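Local structure of Dot/Icm T4SS effector (Legionella pneumophila subsp. pneumophila, 4HFV) at residues F4-Y9 against K73-N78; T22-H27 against V42-R47; V53-K58 against F154-Y159; L77-Y82 against A124-A129. The protein is a putative Dot/Icm type IV secretion effector of Legionella whose biochemical activity is unknown, possibly acting inside the host cell in the interplay between effectors. One frame throughout, in Å; residues are numbered along the deposited sequence. Where two conformers were deposited one is given.

Contact 1: F4-Y9 against K73-N78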
loop_
_atom_site.group_PDB
_atom_site.type_symbol
_atom_site.label_atom_id
_atom_site.label_comp_id
_atom_site.label_asym_id
_atom_site.label_seq_id
_atom_site.Cartn_x
_atom_site.Cartn_y
_atom_site.Cartn_z
ATOM N N PHE A 4 -14.012 -2.880 16.145
ATOM C CA PHE A 4 -14.898 -3.888 15.589
ATOM C C PHE A 4 -14.387 -5.296 15.874
ATOM O O PHE A 4 -13.250 -5.639 15.548
ATOM C CB PHE A 4 -15.021 -3.703 14.083
ATOM C CG PHE A 4 -15.920 -4.702 13.417
ATOM C CD1 PHE A 4 -17.302 -4.697 13.676
ATOM C CD2 PHE A 4 -15.414 -5.623 12.526
ATOM C CE1 PHE A 4 -18.144 -5.606 13.062
ATOM C CE2 PHE A 4 -16.235 -6.525 11.901
ATOM C CZ PHE A 4 -17.617 -6.534 12.175
ATOM N N GLU A 5 -15.244 -6.123 16.461
ATOM C CA GLU A 5 -14.921 -7.518 16.606
ATOM C C GLU A 5 -15.388 -8.303 15.358
ATOM O O GLU A 5 -16.584 -8.243 14.955
ATOM C CB GLU A 5 -15.550 -8.068 17.891
ATOM C CG GLU A 5 -14.854 -9.321 18.414
ATOM C CD GLU A 5 -15.605 -9.958 19.581
ATOM O OE1 GLU A 5 -15.127 -9.832 20.728
ATOM O OE2 GLU A 5 -16.668 -10.577 19.350
ATOM N N LEU A 6 -14.478 -9.044 14.729
ATOM C CA LEU A 6 -14.893 -9.835 13.576
ATOM C C LEU A 6 -15.953 -10.879 13.962
ATOM O O LEU A 6 -15.825 -11.553 14.977
ATOM C CB LEU A 6 -13.711 -10.549 12.916
ATOM C CG LEU A 6 -12.637 -9.673 12.292
ATOM C CD1 LEU A 6 -11.467 -10.550 11.873
ATOM C CD2 LEU A 6 -13.191 -8.911 11.104
ATOM N N VAL A 7 -16.992 -11.019 13.146
ATOM C CA VAL A 7 -17.951 -12.095 13.370
ATOM C C VAL A 7 -17.300 -13.420 12.966
ATOM O O VAL A 7 -16.747 -13.505 11.883
ATOM C CB VAL A 7 -19.234 -11.922 12.513
ATOM C CG1 VAL A 7 -20.235 -13.067 12.815
ATOM C CG2 VAL A 7 -19.886 -10.568 12.773
ATOM N N ALA A 8 -17.436 -14.475 13.774
ATOM C CA ALA A 8 -16.861 -15.766 13.363
ATOM C C ALA A 8 -17.339 -16.197 11.965
ATOM O O ALA A 8 -18.497 -15.955 11.568
ATOM C CB ALA A 8 -17.095 -16.854 14.409
ATOM N N TYR A 9 -16.423 -16.791 11.187
ATOM C CA TYR A 9 -16.719 -17.119 9.788
ATOM C C TYR A 9 -17.975 -18.017 9.580
ATOM O O TYR A 9 -18.829 -17.725 8.719
ATOM C CB TYR A 9 -15.503 -17.790 9.134
ATOM C CG TYR A 9 -15.779 -18.243 7.734
ATOM C CD1 TYR A 9 -15.756 -17.360 6.689
ATOM C CD2 TYR A 9 -16.101 -19.571 7.466
ATOM C CE1 TYR A 9 -16.045 -17.776 5.395
ATOM C CE2 TYR A 9 -16.395 -19.994 6.181
ATOM C CZ TYR A 9 -16.355 -19.089 5.141
ATOM O OH TYR A 9 -16.640 -19.511 3.835
ATOM N N LYS A 73 -10.078 -16.378 7.485
ATOM C CA LYS A 73 -11.348 -16.579 6.785
ATOM C C LYS A 73 -12.380 -15.544 7.242
ATOM O O LYS A 73 -13.053 -14.894 6.433
ATOM C CB LYS A 73 -11.893 -17.989 7.029
ATOM C CG LYS A 73 -11.128 -19.104 6.357
ATOM C CD LYS A 73 -11.609 -20.456 6.837
ATOM C CE LYS A 73 -12.906 -20.855 6.196
ATOM N NZ LYS A 73 -13.412 -22.130 6.825
ATOM N N ALA A 74 -12.488 -15.346 8.545
ATOM C CA ALA A 74 -13.464 -14.367 9.037
ATOM C C ALA A 74 -13.139 -12.958 8.555
ATOM O O ALA A 74 -14.031 -12.160 8.132
ATOM C CB ALA A 74 -13.557 -14.435 10.578
ATOM N N ARG A 75 -11.857 -12.600 8.620
ATOM C CA ARG A 75 -11.460 -11.251 8.209
ATOM C C ARG A 75 -11.849 -10.969 6.763
ATOM O O ARG A 75 -12.413 -9.910 6.457
ATOM C CB ARG A 75 -9.962 -11.007 8.418
ATOM C CG ARG A 75 -9.602 -9.524 8.165
ATOM C CD ARG A 75 -8.203 -9.129 8.681
ATOM N NE ARG A 75 -8.052 -9.341 10.122
ATOM C CZ ARG A 75 -7.430 -10.383 10.679
ATOM N NH1 ARG A 75 -7.374 -10.461 12.009
ATOM N NH2 ARG A 75 -6.871 -11.344 9.930
ATOM N N VAL A 76 -11.592 -11.927 5.873
ATOM C CA VAL A 76 -12.028 -11.765 4.496
ATOM C C VAL A 76 -13.533 -11.613 4.335
ATOM O O VAL A 76 -14.006 -10.674 3.642
ATOM C CB VAL A 76 -11.501 -12.871 3.580
ATOM C CG1 VAL A 76 -12.051 -12.697 2.149
ATOM C CG2 VAL A 76 -9.932 -12.844 3.565
ATOM N N LEU A 77 -14.314 -12.517 4.925
ATOM C CA LEU A 77 -15.767 -12.454 4.729
ATOM C C LEU A 77 -16.359 -11.196 5.387
ATOM O O LEU A 77 -17.183 -10.533 4.782
ATOM C CB LEU A 77 -16.464 -13.748 5.169
ATOM C CG LEU A 77 -17.945 -13.895 4.791
ATOM C CD1 LEU A 77 -18.230 -13.780 3.260
ATOM C CD2 LEU A 77 -18.507 -15.205 5.320
ATOM N N ASN A 78 -15.928 -10.853 6.607
ATOM C CA ASN A 78 -16.396 -9.617 7.228
ATOM C C ASN A 78 -16.091 -8.419 6.344
ATOM O O ASN A 78 -16.944 -7.567 6.130
ATOM C CB ASN A 78 -15.740 -9.395 8.596
ATOM C CG ASN A 78 -16.400 -10.195 9.715
ATOM O OD1 ASN A 78 -17.139 -9.643 10.521
ATOM N ND2 ASN A 78 -16.088 -11.468 9.808
#
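Tyr-9 and Ala-74 bring the two backbones together, their CA atoms 4.3 Å apart, whereas the irregular run before Tyr-9 stands farther off, with Leu-6 CA 6.5 Å from Arg-75 CA. Asn-78 does the polar work. Its OD1 takes the amide of Val-7 (N to OD1 3.0 Å, N-H...O 161°), and its ND2 donates a hydrogen bond to Val-7 O, also 3.0 Å away and met on a lone pair in the carbonyl plane. The other N-H of Asn-78 ND2 turns to Ala-74 O, one helical turn back, at 2.7 Å, so three bonds fix the rotation of the amide. This two-way pairing lets a side chain of helix 70-90 hold the N-terminal segment 4-9 just ahead of helix 9-27, for which Ala-8 is the N-cap residue. Around it, the two methyls of Leu-6 divide between neighbouring parts of the helix: CD2 packs on Asn-78 CB at 3.6 Å, while CD1 rests on Arg-75 and lies over one face of its guanidinium, whose NH1 pairs with Glu-71. A chi1 of 176° swings the Tyr-9 ring away from its own amide to meet Lys-73 and Leu-77. Lys-73 CE sits over one ring face, 3.9 Å from the centroid, Leu-77 CD2 approaches Tyr-9 CE1 at 3.6 Å, and the hydroxyl reaches Asp-64.

Contact 2: T22-H27 against V42-R47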
loop_
_atom_site.group_PDB
_atom_site.type_symbol
_atom_site.label_atom_id
_atom_site.label_comp_id
_atom_site.label_asym_id
_atom_site.label_seq_id
_atom_site.Cartn_x
_atom_site.Cartn_y
_atom_site.Cartn_z
ATOM N N THR A 22 -33.558 -15.031 1.558
ATOM C CA THR A 22 -34.704 -14.171 1.834
ATOM C C THR A 22 -34.881 -13.205 0.654
ATOM O O THR A 22 -35.984 -12.992 0.187
ATOM C CB THR A 22 -34.478 -13.400 3.166
ATOM O OG1 THR A 22 -34.524 -14.355 4.240
ATOM C CG2 THR A 22 -35.579 -12.310 3.372
ATOM N N LEU A 23 -33.763 -12.656 0.168
ATOM C CA LEU A 23 -33.756 -11.763 -1.005
ATOM C C LEU A 23 -34.381 -12.458 -2.218
ATOM O O LEU A 23 -35.202 -11.890 -2.925
ATOM C CB LEU A 23 -32.298 -11.311 -1.344
ATOM C CG LEU A 23 -32.192 -10.164 -2.379
ATOM C CD1 LEU A 23 -32.894 -8.868 -1.842
ATOM C CD2 LEU A 23 -30.741 -9.876 -2.758
ATOM N N ILE A 24 -33.985 -13.694 -2.465
ATOM C CA ILE A 24 -34.525 -14.466 -3.564
ATOM C C ILE A 24 -36.054 -14.632 -3.409
ATOM O O ILE A 24 -36.828 -14.415 -4.352
ATOM C CB ILE A 24 -33.827 -15.855 -3.642
ATOM C CG1 ILE A 24 -32.388 -15.716 -4.192
ATOM C CG2 ILE A 24 -34.599 -16.818 -4.540
ATOM C CD1 ILE A 24 -31.491 -16.911 -3.845
ATOM N N LYS A 25 -36.470 -15.016 -2.203
ATOM C CA LYS A 25 -37.854 -15.274 -1.914
ATOM C C LYS A 25 -38.698 -13.998 -1.930
ATOM O O LYS A 25 -39.888 -14.100 -2.196
ATOM C CB LYS A 25 -37.994 -16.054 -0.599
ATOM C CG LYS A 25 -37.736 -17.552 -0.770
ATOM C CD LYS A 25 -37.565 -18.260 0.583
ATOM C CE LYS A 25 -37.473 -19.796 0.437
ATOM N NZ LYS A 25 -37.435 -20.443 1.784
ATOM N N SER A 26 -38.095 -12.828 -1.668
ATOM C CA SER A 26 -38.838 -11.558 -1.728
ATOM C C SER A 26 -39.283 -11.265 -3.156
ATOM O O SER A 26 -40.233 -10.539 -3.353
ATOM C CB SER A 26 -38.052 -10.353 -1.158
ATOM O OG SER A 26 -36.968 -9.985 -2.001
ATOM N N HIS A 27 -38.591 -11.815 -4.152
ATOM C CA HIS A 27 -39.057 -11.694 -5.549
ATOM C C HIS A 27 -39.974 -12.862 -5.953
ATOM O O HIS A 27 -40.964 -12.665 -6.664
ATOM C CB HIS A 27 -37.881 -11.572 -6.555
ATOM C CG HIS A 27 -38.326 -11.553 -7.990
ATOM N ND1 HIS A 27 -38.071 -12.589 -8.865
ATOM C CD2 HIS A 27 -39.054 -10.644 -8.688
ATOM C CE1 HIS A 27 -38.602 -12.309 -10.043
ATOM N NE2 HIS A 27 -39.213 -11.140 -9.960
ATOM N N VAL A 42 -29.845 -17.076 -8.197
ATOM C CA VAL A 42 -29.488 -15.679 -8.145
ATOM C C VAL A 42 -30.222 -14.895 -9.222
ATOM O O VAL A 42 -30.465 -13.705 -9.075
ATOM C CB VAL A 42 -27.968 -15.498 -8.346
ATOM C CG1 VAL A 42 -27.610 -15.533 -9.855
ATOM C CG2 VAL A 42 -27.518 -14.216 -7.699
ATOM N N LYS A 43 -30.567 -15.561 -10.313
ATOM C CA LYS A 43 -31.350 -14.935 -11.365
ATOM C C LYS A 43 -32.641 -14.248 -10.832
ATOM O O LYS A 43 -33.216 -13.365 -11.485
ATOM C CB LYS A 43 -31.692 -16.003 -12.411
ATOM C CG LYS A 43 -32.294 -17.276 -11.766
ATOM C CD LYS A 43 -32.763 -18.332 -12.771
ATOM C CE LYS A 43 -33.573 -19.439 -12.078
ATOM N NZ LYS A 43 -33.696 -20.630 -12.975
ATOM N N GLU A 44 -33.087 -14.649 -9.640
ATOM C CA GLU A 44 -34.318 -14.111 -9.053
ATOM C C GLU A 44 -34.180 -12.716 -8.451
ATOM O O GLU A 44 -35.181 -12.012 -8.319
ATOM C CB GLU A 44 -34.848 -15.061 -7.976
ATOM C CG GLU A 44 -35.244 -16.427 -8.517
ATOM C CD GLU A 44 -36.564 -16.441 -9.281
ATOM O OE1 GLU A 44 -37.235 -15.399 -9.508
ATOM O OE2 GLU A 44 -36.950 -17.545 -9.654
ATOM N N VAL A 45 -32.957 -12.309 -8.127
ATOM C CA VAL A 45 -32.726 -10.995 -7.516
ATOM C C VAL A 45 -32.473 -9.921 -8.579
ATOM O O VAL A 45 -32.261 -10.230 -9.754
ATOM C CB VAL A 45 -31.603 -11.057 -6.447
ATOM C CG1 VAL A 45 -31.883 -12.191 -5.465
ATOM C CG2 VAL A 45 -30.221 -11.218 -7.082
ATOM N N SER A 46 -32.551 -8.656 -8.180
ATOM C CA SER A 46 -32.394 -7.551 -9.134
ATOM C C SER A 46 -31.026 -7.560 -9.821
ATOM O O SER A 46 -30.045 -8.054 -9.275
ATOM C CB SER A 46 -32.581 -6.217 -8.424
ATOM O OG SER A 46 -31.467 -5.957 -7.584
ATOM N N ARG A 47 -30.954 -6.973 -11.011
ATOM C CA ARG A 47 -29.709 -6.960 -11.791
ATOM C C ARG A 47 -28.623 -6.339 -10.936
ATOM O O ARG A 47 -27.494 -6.833 -10.848
ATOM C CB ARG A 47 -29.919 -6.207 -13.120
ATOM C CG ARG A 47 -28.651 -6.035 -13.957
ATOM C CD ARG A 47 -28.957 -5.749 -15.429
ATOM N NE ARG A 47 -27.758 -5.407 -16.204
ATOM C CZ ARG A 47 -27.769 -5.090 -17.498
ATOM N NH1 ARG A 47 -28.918 -5.069 -18.158
ATOM N NH2 ARG A 47 -26.641 -4.791 -18.134
#
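One methyl of Val-45, CG1, makes the apolar heart of this contact: it lies 3.7 Å from CG of Leu-23, and its approach to CD2 of the same leucine is equally close. From the neighbouring position on the helix, Ile-24 adds CG1, 3.8 Å from Val-45 CG1, so that one methyl is shared by two helix residues. The other branch of Ile-24, CG2, turns to the aliphatic part of Glu-44, reaching CB at 3.9 Å. Beyond this patch comes the polar pair, with His-27 exposed. In the modelled conformer, one of two for this residue, His-27 ND1 donates to Glu-44 OE1 over 3.0 Å. The oxygen lies in the imidazole plane and is met almost head-on, yet the N-H...O angle is a bent 138° and ring and carboxylate planes are turned 44° apart. Glu-44 reaches the ring because its chain folds at chi2 (-75°), and its second oxygen, OE2, is held by Asn-28. Residues 42-44 belong to a 3-10 segment that starts earlier, with Val-45 N bonded to Val-42 O, in a connection without alpha helix between helix 9-27 and helix 49-64. Farther out, Val-45 O accepts from Gln-50 NE2 and Ser-46 OG caps the amide of Arg-49, which ties the connection to the start of the next helix. Val-42, whose CB points from the turn away from helix 9-27, packs against Val-53 and Leu-54. Ile-24 is further enclosed by Ala-31, Leu-38 and Ser-41 of the same connection, and a citrate, probably from the crystallisation liquor, lies close to the Leu-23 side chain.

Contact 3: V53-K58 against F154-Y159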
loop_
_atom_site.group_PDB
_atom_site.type_symbol
_atom_site.label_atom_id
_atom_site.label_comp_id
_atom_site.label_asym_id
_atom_site.label_seq_id
_atom_site.Cartn_x
_atom_site.Cartn_y
_atom_site.Cartn_z
ATOM N N VAL A 53 -24.333 -10.617 -4.851
ATOM C CA VAL A 53 -24.629 -11.914 -4.318
ATOM C C VAL A 53 -23.654 -12.973 -4.803
ATOM O O VAL A 53 -23.166 -13.744 -3.993
ATOM C CB VAL A 53 -26.140 -12.301 -4.624
ATOM C CG1 VAL A 53 -26.396 -13.743 -4.378
ATOM C CG2 VAL A 53 -27.037 -11.483 -3.757
ATOM N N LEU A 54 -23.333 -12.973 -6.102
ATOM C CA LEU A 54 -22.410 -13.962 -6.668
ATOM C C LEU A 54 -20.990 -13.793 -6.122
ATOM O O LEU A 54 -20.292 -14.777 -5.812
ATOM C CB LEU A 54 -22.450 -13.946 -8.211
ATOM C CG LEU A 54 -23.798 -14.374 -8.834
ATOM C CD1 LEU A 54 -23.810 -14.125 -10.355
ATOM C CD2 LEU A 54 -23.992 -15.825 -8.544
ATOM N N VAL A 55 -20.579 -12.558 -5.901
ATOM C CA VAL A 55 -19.260 -12.350 -5.299
ATOM C C VAL A 55 -19.184 -12.850 -3.874
ATOM O O VAL A 55 -18.216 -13.516 -3.490
ATOM C CB VAL A 55 -18.865 -10.900 -5.378
ATOM C CG1 VAL A 55 -17.671 -10.650 -4.483
ATOM C CG2 VAL A 55 -18.532 -10.612 -6.847
ATOM N N LEU A 56 -20.247 -12.601 -3.098
ATOM C CA LEU A 56 -20.327 -13.136 -1.744
ATOM C C LEU A 56 -20.294 -14.657 -1.736
ATOM O O LEU A 56 -19.547 -15.248 -0.969
ATOM C CB LEU A 56 -21.610 -12.667 -1.035
ATOM C CG LEU A 56 -21.559 -11.245 -0.493
ATOM C CD1 LEU A 56 -23.000 -10.676 -0.191
ATOM C CD2 LEU A 56 -20.728 -11.341 0.756
ATOM N N LEU A 57 -21.104 -15.288 -2.580
ATOM C CA LEU A 57 -21.129 -16.733 -2.666
ATOM C C LEU A 57 -19.826 -17.321 -3.218
ATOM O O LEU A 57 -19.405 -18.416 -2.790
ATOM C CB LEU A 57 -22.347 -17.216 -3.486
ATOM C CG LEU A 57 -23.757 -16.952 -2.901
ATOM C CD1 LEU A 57 -24.893 -17.328 -3.896
ATOM C CD2 LEU A 57 -23.920 -17.685 -1.642
ATOM N N LYS A 58 -19.203 -16.694 -4.206
ATOM C CA LYS A 58 -17.921 -17.217 -4.691
ATOM C C LYS A 58 -16.849 -17.086 -3.600
ATOM O O LYS A 58 -16.029 -17.989 -3.396
ATOM C CB LYS A 58 -17.436 -16.508 -5.950
ATOM C CG LYS A 58 -16.161 -17.036 -6.495
ATOM C CD LYS A 58 -16.215 -18.498 -6.943
ATOM C CE LYS A 58 -17.292 -18.717 -7.984
ATOM N NZ LYS A 58 -17.255 -20.140 -8.478
ATOM N N PHE A 154 -13.719 -15.042 -10.313
ATOM C CA PHE A 154 -14.451 -13.790 -10.166
ATOM C C PHE A 154 -14.838 -13.119 -11.479
ATOM O O PHE A 154 -15.247 -11.958 -11.471
ATOM C CB PHE A 154 -13.714 -12.814 -9.239
ATOM C CG PHE A 154 -13.735 -13.226 -7.808
ATOM C CD1 PHE A 154 -12.655 -13.881 -7.244
ATOM C CD2 PHE A 154 -14.889 -13.031 -7.035
ATOM C CE1 PHE A 154 -12.677 -14.310 -5.933
ATOM C CE2 PHE A 154 -14.925 -13.453 -5.712
ATOM C CZ PHE A 154 -13.823 -14.093 -5.152
ATOM N N ALA A 155 -14.729 -13.844 -12.592
ATOM C CA ALA A 155 -15.255 -13.371 -13.868
ATOM C C ALA A 155 -16.785 -13.571 -13.866
ATOM O O ALA A 155 -17.319 -14.509 -14.411
ATOM C CB ALA A 155 -14.588 -14.112 -15.047
ATOM N N ILE A 156 -17.459 -12.637 -13.227
ATOM C CA ILE A 156 -18.864 -12.718 -12.928
ATOM C C ILE A 156 -19.483 -11.558 -13.687
ATOM O O ILE A 156 -18.910 -10.430 -13.726
ATOM C CB ILE A 156 -19.057 -12.542 -11.412
ATOM C CG1 ILE A 156 -18.528 -13.764 -10.650
ATOM C CG2 ILE A 156 -20.554 -12.227 -11.051
ATOM C CD1 ILE A 156 -18.292 -13.479 -9.082
ATOM N N LYS A 157 -20.634 -11.822 -14.302
ATOM C CA LYS A 157 -21.263 -10.822 -15.128
ATOM C C LYS A 157 -21.581 -9.589 -14.300
ATOM O O LYS A 157 -22.103 -9.693 -13.161
ATOM C CB LYS A 157 -22.530 -11.368 -15.768
ATOM C CG LYS A 157 -23.025 -10.551 -16.962
ATOM C CD LYS A 157 -24.308 -11.143 -17.565
ATOM C CE LYS A 157 -25.473 -11.065 -16.580
ATOM N NZ LYS A 157 -26.702 -11.766 -17.068
ATOM N N HIS A 158 -21.284 -8.444 -14.906
ATOM C CA HIS A 158 -21.587 -7.120 -14.378
ATOM C C HIS A 158 -20.771 -6.842 -13.161
ATOM O O HIS A 158 -21.131 -6.001 -12.327
ATOM C CB HIS A 158 -23.099 -6.981 -14.099
ATOM C CG HIS A 158 -23.911 -7.035 -15.342
ATOM N ND1 HIS A 158 -23.478 -6.473 -16.527
ATOM C CD2 HIS A 158 -25.086 -7.643 -15.620
ATOM C CE1 HIS A 158 -24.364 -6.713 -17.473
ATOM N NE2 HIS A 158 -25.353 -7.415 -16.948
ATOM N N TYR A 159 -19.658 -7.563 -13.072
ATOM C CA TYR A 159 -18.700 -7.368 -12.001
ATOM C C TYR A 159 -17.263 -7.267 -12.567
ATOM O O TYR A 159 -16.879 -8.047 -13.435
ATOM C CB TYR A 159 -18.795 -8.514 -10.999
ATOM C CG TYR A 159 -17.814 -8.390 -9.874
ATOM C CD1 TYR A 159 -17.906 -7.367 -8.948
ATOM C CD2 TYR A 159 -16.770 -9.305 -9.737
ATOM C CE1 TYR A 159 -16.958 -7.249 -7.912
ATOM C CE2 TYR A 159 -15.862 -9.213 -8.718
ATOM C CZ TYR A 159 -15.955 -8.180 -7.797
ATOM O OH TYR A 159 -14.988 -8.123 -6.799
#
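Methyl CG2 of Val-55 stands over the centre of the Tyr-159 ring, a bump on a flat plate, 3.5 Å from the centroid and only 8° off the normal, a close CH-pi contact. The same methyl is flanked by the tip of Ile-156, whose CD1 comes within 3.6 Å of Val-55 CG2. Ile-156 is the wedge of the loop. Its CG1 branch, anti to the carbonyl carbon (chi1 -70°), reaches in toward the helix, so that CD1 ends beside Val-55 and within loose reach of Lys-58 CB. Its CG2 branch instead fills the dip beside Leu-54, lying 3.8 Å from both CB and CD1 of that leucine. The backbone stays well apart throughout, with CA atoms of Leu-54 and Ile-156 7.3 Å from each other, and the surfaces join by side-chain packing. A type II beta turn from Ile-156 to Tyr-159 sets the side chains of Ile-156 and Tyr-159 on the helix from one compact loop, just before helix 161-188 begins. Phe-154 makes the other plate. Lys-58 CG rests over one of its faces, 4.1 Å from the centroid and toward the rim, while CG1 of Val-55 meets its CE2 corner at 4.1 Å. Bends at chi2 and chi3 take the rest of Lys-58 away from the phenylalanine, to a salt bridge of NZ with Glu-61. The phenol oxygen of Tyr-159 is likewise bound elsewhere, to Asp-164. Phe-133 and Leu-134 of helix 120-136 pack on Phe-154, and Leu-134 also touches Tyr-159.

Contact 4: L77-Y82 against A124-A129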
loop_
_atom_site.group_PDB
_atom_site.type_symbol
_atom_site.label_atom_id
_atom_site.label_comp_id
_atom_site.label_asym_id
_atom_site.label_seq_id
_atom_site.Cartn_x
_atom_site.Cartn_y
_atom_site.Cartn_z
ATOM N N LEU A 77 -14.314 -12.517 4.925
ATOM C CA LEU A 77 -15.767 -12.454 4.729
ATOM C C LEU A 77 -16.359 -11.196 5.387
ATOM O O LEU A 77 -17.183 -10.533 4.782
ATOM C CB LEU A 77 -16.464 -13.748 5.169
ATOM C CG LEU A 77 -17.945 -13.895 4.791
ATOM C CD1 LEU A 77 -18.230 -13.780 3.260
ATOM C CD2 LEU A 77 -18.507 -15.205 5.320
ATOM N N ASN A 78 -15.928 -10.853 6.607
ATOM C CA ASN A 78 -16.396 -9.617 7.228
ATOM C C ASN A 78 -16.091 -8.419 6.344
ATOM O O ASN A 78 -16.944 -7.567 6.130
ATOM C CB ASN A 78 -15.740 -9.395 8.596
ATOM C CG ASN A 78 -16.400 -10.195 9.715
ATOM O OD1 ASN A 78 -17.139 -9.643 10.521
ATOM N ND2 ASN A 78 -16.088 -11.468 9.808
ATOM N N ALA A 79 -14.846 -8.338 5.858
ATOM C CA ALA A 79 -14.454 -7.251 4.982
ATOM C C ALA A 79 -15.373 -7.145 3.755
ATOM O O ALA A 79 -15.813 -6.063 3.397
ATOM C CB ALA A 79 -12.942 -7.381 4.524
ATOM N N LEU A 80 -15.617 -8.245 3.063
ATOM C CA LEU A 80 -16.465 -8.169 1.882
ATOM C C LEU A 80 -17.897 -7.755 2.232
ATOM O O LEU A 80 -18.515 -7.005 1.478
ATOM C CB LEU A 80 -16.527 -9.513 1.179
ATOM C CG LEU A 80 -17.347 -9.563 -0.097
ATOM C CD1 LEU A 80 -16.856 -8.551 -1.113
ATOM C CD2 LEU A 80 -17.251 -10.981 -0.631
ATOM N N ALA A 81 -18.434 -8.266 3.340
ATOM C CA ALA A 81 -19.800 -7.902 3.704
ATOM C C ALA A 81 -19.823 -6.417 3.994
ATOM O O ALA A 81 -20.723 -5.710 3.532
ATOM C CB ALA A 81 -20.315 -8.694 4.918
ATOM N N TYR A 82 -18.833 -5.950 4.760
ATOM C CA TYR A 82 -18.765 -4.532 5.096
ATOM C C TYR A 82 -18.648 -3.682 3.844
ATOM O O TYR A 82 -19.345 -2.696 3.704
ATOM C CB TYR A 82 -17.595 -4.244 6.034
ATOM C CG TYR A 82 -17.675 -2.849 6.595
ATOM C CD1 TYR A 82 -17.144 -1.793 5.890
ATOM C CD2 TYR A 82 -18.350 -2.581 7.799
ATOM C CE1 TYR A 82 -17.215 -0.503 6.373
ATOM C CE2 TYR A 82 -18.440 -1.294 8.288
ATOM C CZ TYR A 82 -17.867 -0.261 7.560
ATOM O OH TYR A 82 -17.908 1.038 7.995
ATOM N N ALA A 124 -8.598 -0.629 7.492
ATOM C CA ALA A 124 -7.362 -0.836 6.751
ATOM C C ALA A 124 -7.011 -2.332 6.750
ATOM O O ALA A 124 -6.709 -2.889 5.713
ATOM C CB ALA A 124 -6.207 -0.011 7.305
ATOM N N ASP A 125 -7.045 -2.967 7.911
ATOM C CA ASP A 125 -6.737 -4.410 7.988
ATOM C C ASP A 125 -7.745 -5.249 7.165
ATOM O O ASP A 125 -7.357 -6.167 6.416
ATOM C CB ASP A 125 -6.718 -4.865 9.453
ATOM C CG ASP A 125 -5.626 -4.182 10.273
ATOM O OD1 ASP A 125 -4.649 -3.652 9.691
ATOM O OD2 ASP A 125 -5.753 -4.162 11.510
HETATM N N MSE A 126 -9.041 -4.945 7.301
HETATM C CA MSE A 126 -10.052 -5.676 6.561
HETATM C C MSE A 126 -9.916 -5.543 5.056
HETATM O O MSE A 126 -9.890 -6.566 4.332
HETATM C CB MSE A 126 -11.465 -5.260 7.026
HETATM C CG MSE A 126 -11.666 -5.574 8.514
HETATM SE SE MSE A 126 -13.231 -4.695 9.315
HETATM C CE MSE A 126 -14.310 -5.730 8.198
ATOM N N TYR A 127 -9.879 -4.307 4.560
ATOM C CA TYR A 127 -9.837 -4.113 3.121
ATOM C C TYR A 127 -8.516 -4.617 2.529
ATOM O O TYR A 127 -8.480 -5.078 1.382
ATOM C CB TYR A 127 -9.994 -2.650 2.723
ATOM C CG TYR A 127 -11.366 -2.056 2.991
ATOM C CD1 TYR A 127 -12.514 -2.829 2.940
ATOM C CD2 TYR A 127 -11.496 -0.696 3.277
ATOM C CE1 TYR A 127 -13.753 -2.269 3.185
ATOM C CE2 TYR A 127 -12.721 -0.127 3.512
ATOM C CZ TYR A 127 -13.850 -0.924 3.458
ATOM O OH TYR A 127 -15.086 -0.358 3.682
ATOM N N SER A 128 -7.442 -4.516 3.288
ATOM C CA SER A 128 -6.183 -5.056 2.817
ATOM C C SER A 128 -6.299 -6.578 2.639
ATOM O O SER A 128 -5.889 -7.141 1.608
ATOM C CB SER A 128 -5.047 -4.654 3.768
ATOM O OG SER A 128 -3.818 -5.178 3.344
ATOM N N ALA A 129 -6.888 -7.249 3.635
ATOM C CA ALA A 129 -7.024 -8.701 3.585
ATOM C C ALA A 129 -7.922 -9.080 2.417
ATOM O O ALA A 129 -7.636 -10.041 1.702
ATOM C CB ALA A 129 -7.570 -9.288 4.928
#
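Ala-79 and Met-126 sit where helix 70-90 and helix 120-136 cross, nearly at right angles (-98°), the axes of segments 77-82 and 124-129 being 8.3 Å apart. Here the packing is tight: Ala-79 CB presses on the helix backbone, 3.2 Å from Met-126 O, and lies 3.6 Å from Met-126 CB. The small residue allows this approach. Met-126, a selenomethionine in the crystal, bends at chi3 (65°) and brings CE back to the other helix, 3.5 Å from Ala-79 N and 4.0 Å from Asn-78 CB. The fit is looser between Tyr-82 CB and Met-126 CE, 4.2 Å apart. The partly exposed Tyr-82 ring is touched at one edge, in plane, by the hydroxyl of Tyr-127, with OH 3.3 Å from Tyr-82 CD1. The two phenols therefore meet without stacking. Elsewhere on helix 120-136, Asp-125 forms a salt bridge with Arg-145 of the second subunit. Leu-168, Arg-171 and Val-172 of helix 161-188 pack on Tyr-127, which lies about 8 Å, side chain to side chain, from the succinate-binding Ser-169 and Arg-176; across the crossing, Leu-77 and Leu-80 of helix 70-90 turn to helix 49-64, and Leu-77 also to helix 9-27.

Overall arrangement
Helix 70-90 links contacts 1 and 4 in this alpha-helical, strand-free chain. Both use it, sharing Leu-77 and Asn-78, with centres 8 Å apart, so the N-terminal segment 4-9 and helix 120-136 meet on neighbouring parts of its surface. Contact 3 lies 16 Å from contact 4, centre to centre, and joins it through Leu-56 and Val-55 packed on Leu-80. Contact 2, at the far end of helix 9-27, is 25 Å from contacts 1 and 4 but touches contact 3 through Val-42 and Val-53. Along the chain, contact 2 nests inside contact 1 and contact 4 inside contact 3, while contacts 1 and 3 interleave, consistent with early and late parts of the chain packing into one compact fold.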